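Local coordinates for protein carboxypeptidase Y inhibitor (Saccharomyces cerevisiae, PDB 1WPX) that inhibits the serine protease carboxypeptidase Y specifically and potently, as a member of the phosphatidylethanolamine-binding protein family, at residues 34-45 against 57-68. Residues are numbered along the deposited sequence; the frame is centred on the assembly and turned at random.
Sequences SGILAVEYSSSA and KARSKPQFQFTF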
loop_
_atom_site.group_PDB
_atom_site.type_symbol
_atom_site.label_atom_id
_atom_site.label_comp_id
_atom_site.label_asym_id
_atom_site.label_seq_id
_atom_site.Cartn_x
_atom_site.Cartn_y
_atom_site.Cartn_z
ATOM N N SER B 34 -18.963 0.670 -12.456
ATOM C CA SER B 34 -19.131 -0.584 -13.182
ATOM C C SER B 34 -17.779 -1.152 -13.547
ATOM O O SER B 34 -17.658 -2.324 -13.894
ATOM C CB SER B 34 -19.951 -0.369 -14.448
ATOM O OG SER B 34 -21.285 -0.045 -14.119
ATOM N N GLY B 35 -16.763 -0.305 -13.467
ATOM C CA GLY B 35 -15.411 -0.725 -13.776
ATOM C C GLY B 35 -14.477 0.299 -13.175
ATOM O O GLY B 35 -14.900 1.098 -12.341
ATOM N N ILE B 36 -13.211 0.281 -13.568
ATOM C CA ILE B 36 -12.291 1.267 -13.041
ATOM C C ILE B 36 -11.552 1.919 -14.197
ATOM O O ILE B 36 -11.196 1.263 -15.176
ATOM C CB ILE B 36 -11.292 0.647 -12.015
ATOM C CG1 ILE B 36 -10.148 -0.042 -12.738
ATOM C CG2 ILE B 36 -12.019 -0.309 -11.072
ATOM C CD1 ILE B 36 -8.930 0.844 -12.835
ATOM N N LEU B 37 -11.336 3.223 -14.080
ATOM C CA LEU B 37 -10.664 3.987 -15.120
ATOM C C LEU B 37 -9.199 4.256 -14.799
ATOM O O LEU B 37 -8.884 5.034 -13.896
ATOM C CB LEU B 37 -11.389 5.319 -15.325
ATOM C CG LEU B 37 -10.937 6.205 -16.489
ATOM C CD1 LEU B 37 -11.228 5.535 -17.828
ATOM C CD2 LEU B 37 -11.676 7.527 -16.396
ATOM N N ALA B 38 -8.300 3.611 -15.533
ATOM C CA ALA B 38 -6.879 3.830 -15.317
ATOM C C ALA B 38 -6.479 4.980 -16.225
ATOM O O ALA B 38 -6.748 4.963 -17.421
ATOM C CB ALA B 38 -6.088 2.588 -15.664
ATOM N N VAL B 39 -5.850 5.988 -15.642
ATOM C CA VAL B 39 -5.419 7.158 -16.386
ATOM C C VAL B 39 -3.956 7.404 -16.053
ATOM O O VAL B 39 -3.537 7.234 -14.909
ATOM C CB VAL B 39 -6.254 8.394 -15.985
ATOM C CG1 VAL B 39 -5.894 9.590 -16.864
ATOM C CG2 VAL B 39 -7.747 8.064 -16.089
ATOM N N GLU B 40 -3.182 7.805 -17.055
ATOM C CA GLU B 40 -1.763 8.066 -16.863
ATOM C C GLU B 40 -1.220 9.107 -17.838
ATOM O O GLU B 40 -1.597 9.130 -19.008
ATOM C CB GLU B 40 -0.982 6.769 -17.030
ATOM C CG GLU B 40 0.504 6.936 -16.884
ATOM C CD GLU B 40 1.253 5.690 -17.280
ATOM O OE1 GLU B 40 1.154 5.295 -18.464
ATOM O OE2 GLU B 40 1.934 5.106 -16.408
ATOM N N TYR B 41 -0.334 9.968 -17.351
ATOM C CA TYR B 41 0.279 10.995 -18.185
ATOM C C TYR B 41 1.599 10.450 -18.689
ATOM O O TYR B 41 1.982 10.678 -19.836
ATOM C CB TYR B 41 0.508 12.263 -17.376
ATOM C CG TYR B 41 -0.756 13.046 -17.136
ATOM C CD1 TYR B 41 -1.281 13.877 -18.126
ATOM C CD2 TYR B 41 -1.448 12.938 -15.930
ATOM C CE1 TYR B 41 -2.465 14.585 -17.919
ATOM C CE2 TYR B 41 -2.631 13.638 -15.715
ATOM C CZ TYR B 41 -3.131 14.458 -16.712
ATOM O OH TYR B 41 -4.289 15.155 -16.499
ATOM N N SER B 42 2.287 9.727 -17.814
ATOM C CA SER B 42 3.567 9.101 -18.135
ATOM C C SER B 42 3.845 8.054 -17.062
ATOM O O SER B 42 3.248 8.089 -15.985
ATOM C CB SER B 42 4.695 10.137 -18.164
ATOM O OG SER B 42 4.901 10.699 -16.884
ATOM N N SER B 43 4.747 7.125 -17.356
ATOM C CA SER B 43 5.071 6.061 -16.415
ATOM C C SER B 43 5.305 6.576 -14.997
ATOM O O SER B 43 5.147 5.833 -14.023
ATOM C CB SER B 43 6.298 5.277 -16.899
ATOM O OG SER B 43 7.458 6.089 -16.931
ATOM N N SER B 44 5.665 7.849 -14.877
ATOM C CA SER B 44 5.917 8.428 -13.567
ATOM C C SER B 44 4.781 9.339 -13.123
ATOM O O SER B 44 4.830 9.919 -12.032
ATOM C CB SER B 44 7.218 9.231 -13.590
ATOM O OG SER B 44 7.079 10.392 -14.396
ATOM N N ALA B 45 3.759 9.470 -13.966
ATOM C CA ALA B 45 2.635 10.337 -13.645
ATOM C C ALA B 45 1.289 9.652 -13.812
ATOM O O ALA B 45 0.519 9.979 -14.715
ATOM C CB ALA B 45 2.688 11.589 -14.505
ATOM N N LYS B 57 3.623 17.927 -15.247
ATOM C CA LYS B 57 3.499 16.566 -15.743
ATOM C C LYS B 57 2.134 16.329 -16.385
ATOM O O LYS B 57 1.999 15.482 -17.265
ATOM C CB LYS B 57 3.748 15.563 -14.615
ATOM C CG LYS B 57 5.228 15.307 -14.359
ATOM C CD LYS B 57 5.439 14.344 -13.201
ATOM C CE LYS B 57 6.908 13.966 -13.032
ATOM N NZ LYS B 57 7.398 13.122 -14.162
ATOM N N ALA B 58 1.132 17.094 -15.957
ATOM C CA ALA B 58 -0.219 16.973 -16.494
ATOM C C ALA B 58 -0.425 17.998 -17.609
ATOM O O ALA B 58 -1.537 18.470 -17.850
ATOM C CB ALA B 58 -1.234 17.194 -15.386
ATOM N N ARG B 59 0.663 18.318 -18.298
ATOM C CA ARG B 59 0.656 19.302 -19.374
ATOM C C ARG B 59 -0.047 18.842 -20.657
ATOM O O ARG B 59 -0.787 19.609 -21.267
ATOM C CB ARG B 59 2.103 19.702 -19.678
ATOM C CG ARG B 59 2.259 20.991 -20.446
ATOM C CD ARG B 59 3.724 21.257 -20.758
ATOM N NE ARG B 59 4.365 20.092 -21.369
ATOM C CZ ARG B 59 5.450 20.146 -22.137
ATOM N NH1 ARG B 59 6.026 21.314 -22.399
ATOM N NH2 ARG B 59 5.965 19.029 -22.642
ATOM N N SER B 60 0.181 17.598 -21.069
ATOM C CA SER B 60 -0.446 17.074 -22.284
ATOM C C SER B 60 -1.600 16.135 -21.955
ATOM O O SER B 60 -1.848 15.836 -20.789
ATOM C CB SER B 60 0.589 16.338 -23.136
ATOM O OG SER B 60 1.665 17.199 -23.469
ATOM N N LYS B 61 -2.313 15.673 -22.978
ATOM C CA LYS B 61 -3.439 14.778 -22.745
ATOM C C LYS B 61 -2.962 13.397 -22.298
ATOM O O LYS B 61 -2.027 12.836 -22.868
ATOM C CB LYS B 61 -4.309 14.654 -24.001
ATOM C CG LYS B 61 -5.628 13.945 -23.724
ATOM C CD LYS B 61 -6.652 14.108 -24.838
ATOM C CE LYS B 61 -6.334 13.254 -26.051
ATOM N NZ LYS B 61 -7.444 13.337 -27.047
ATOM N N PRO B 62 -3.604 12.832 -21.261
ATOM C CA PRO B 62 -3.251 11.516 -20.726
ATOM C C PRO B 62 -3.866 10.348 -21.489
ATOM O O PRO B 62 -4.759 10.533 -22.313
ATOM C CB PRO B 62 -3.774 11.591 -19.302
ATOM C CG PRO B 62 -5.043 12.346 -19.487
ATOM C CD PRO B 62 -4.635 13.471 -20.421
ATOM N N GLN B 63 -3.375 9.145 -21.203
ATOM C CA GLN B 63 -3.890 7.925 -21.820
ATOM C C GLN B 63 -4.921 7.311 -20.874
ATOM O O GLN B 63 -4.845 7.492 -19.654
ATOM C CB GLN B 63 -2.765 6.930 -22.052
ATOM C CG GLN B 63 -1.658 7.453 -22.926
ATOM C CD GLN B 63 -0.525 6.459 -23.059
ATOM O OE1 GLN B 63 -0.705 5.358 -23.594
ATOM N NE2 GLN B 63 0.653 6.835 -22.559
ATOM N N PHE B 64 -5.875 6.575 -21.437
ATOM C CA PHE B 64 -6.927 5.955 -20.639
ATOM C C PHE B 64 -7.091 4.465 -20.918
ATOM O O PHE B 64 -6.738 3.975 -21.989
ATOM C CB PHE B 64 -8.260 6.645 -20.917
ATOM C CG PHE B 64 -8.246 8.122 -20.672
ATOM C CD1 PHE B 64 -8.591 8.638 -19.424
ATOM C CD2 PHE B 64 -7.904 9.007 -21.696
ATOM C CE1 PHE B 64 -8.603 10.018 -19.196
ATOM C CE2 PHE B 64 -7.910 10.387 -21.481
ATOM C CZ PHE B 64 -8.262 10.894 -20.225
ATOM N N GLN B 65 -7.631 3.756 -19.931
ATOM C CA GLN B 65 -7.905 2.330 -20.037
ATOM C C GLN B 65 -9.118 2.065 -19.177
ATOM O O GLN B 65 -9.248 2.634 -18.098
ATOM C CB GLN B 65 -6.745 1.471 -19.527
ATOM C CG GLN B 65 -7.078 -0.028 -19.551
ATOM C CD GLN B 65 -6.039 -0.892 -18.862
ATOM O OE1 GLN B 65 -5.747 -0.707 -17.682
ATOM N NE2 GLN B 65 -5.483 -1.850 -19.594
ATOM N N PHE B 66 -10.007 1.204 -19.657
ATOM C CA PHE B 66 -11.212 0.865 -18.912
ATOM C C PHE B 66 -11.211 -0.621 -18.599
ATOM O O PHE B 66 -11.044 -1.451 -19.482
ATOM C CB PHE B 66 -12.457 1.225 -19.718
ATOM C CG PHE B 66 -13.749 0.851 -19.044
ATOM C CD1 PHE B 66 -14.058 1.334 -17.778
ATOM C CD2 PHE B 66 -14.667 0.024 -19.683
ATOM C CE1 PHE B 66 -15.259 0.999 -17.155
ATOM C CE2 PHE B 66 -15.874 -0.317 -19.068
ATOM C CZ PHE B 66 -16.169 0.172 -17.802
ATOM N N THR B 67 -11.359 -0.950 -17.326
ATOM C CA THR B 67 -11.399 -2.341 -16.927
ATOM C C THR B 67 -12.803 -2.620 -16.440
ATOM O O THR B 67 -13.269 -2.026 -15.467
ATOM C CB THR B 67 -10.391 -2.648 -15.799
ATOM O OG1 THR B 67 -9.065 -2.655 -16.336
ATOM C CG2 THR B 67 -10.672 -4.001 -15.180
ATOM N N PHE B 68 -13.492 -3.502 -17.147
ATOM C CA PHE B 68 -14.838 -3.859 -16.751
ATOM C C PHE B 68 -14.770 -5.167 -15.986
ATOM O O PHE B 68 -14.036 -6.088 -16.360
ATOM C CB PHE B 68 -15.750 -4.000 -17.974
ATOM C CG PHE B 68 -17.075 -4.634 -17.667
ATOM C CD1 PHE B 68 -17.266 -6.003 -17.846
ATOM C CD2 PHE B 68 -18.127 -3.871 -17.162
ATOM C CE1 PHE B 68 -18.485 -6.603 -17.527
ATOM C CE2 PHE B 68 -19.356 -4.463 -16.839
ATOM C CZ PHE B 68 -19.533 -5.830 -17.022
#
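Gly35 begins the pairing opposite Phe68, its CA beside CE1 of the Phe66 ring (3.8 Å). Strand 35-40 then runs antiparallel to strand 63-68, and Ile36, Ala38 and Glu40 each exchange two backbone hydrogen bonds with Thr67, Gln65 and Gln63 respectively. Ile36 and Thr67 lie side by side on one face of the sheet, CG1 to CB 4.0 Å, and the CB of Ala38 rests against the Gln65 side chain, whose NE2 is bonded to the backbone of another protein's chain; Ile36, Glu40 and Gln63 pack on that chain too. On the opposite face, turned toward strands 162-170 and 208-217, Leu37 brings CD1 to the Gln65 carbonyl oxygen, and Val39 brings both methyls to CD1 and CE1 of Phe64, CG2 to CD1 3.5 Å. The two strands belong to the large antiparallel sheet of the phosphatidylethanolamine-binding protein fold, with apolar side chains on its inner face and a partner protein on its outer one. At Tyr41 the chain turns a corner in a classic beta bulge, Tyr41 and Ser42 both facing Ala45. With CG anti to its carbonyl carbon (chi1 -76°), the Tyr41 ring slots between Pro62 CB over one face and Ala58 CA over the other, both CH-pi contacts 3.7 Å from the centroid; Ser60 O lies in plane at the ring edge, and the Tyr41 hydroxyl is hydrogen-bonded to that of Tyr150. A leucine here would probably leave Pro62 and Ala58 without the flat surface between them and Tyr150 without its hydroxyl partner. In the type I turn from Ser42 to Ala45, Ser44 OG accepts a hydrogen bond from Lys57 NZ (2.8 Å); the lysine chain passes Ala45 CB and bends at its last torsion (chi4 -69°).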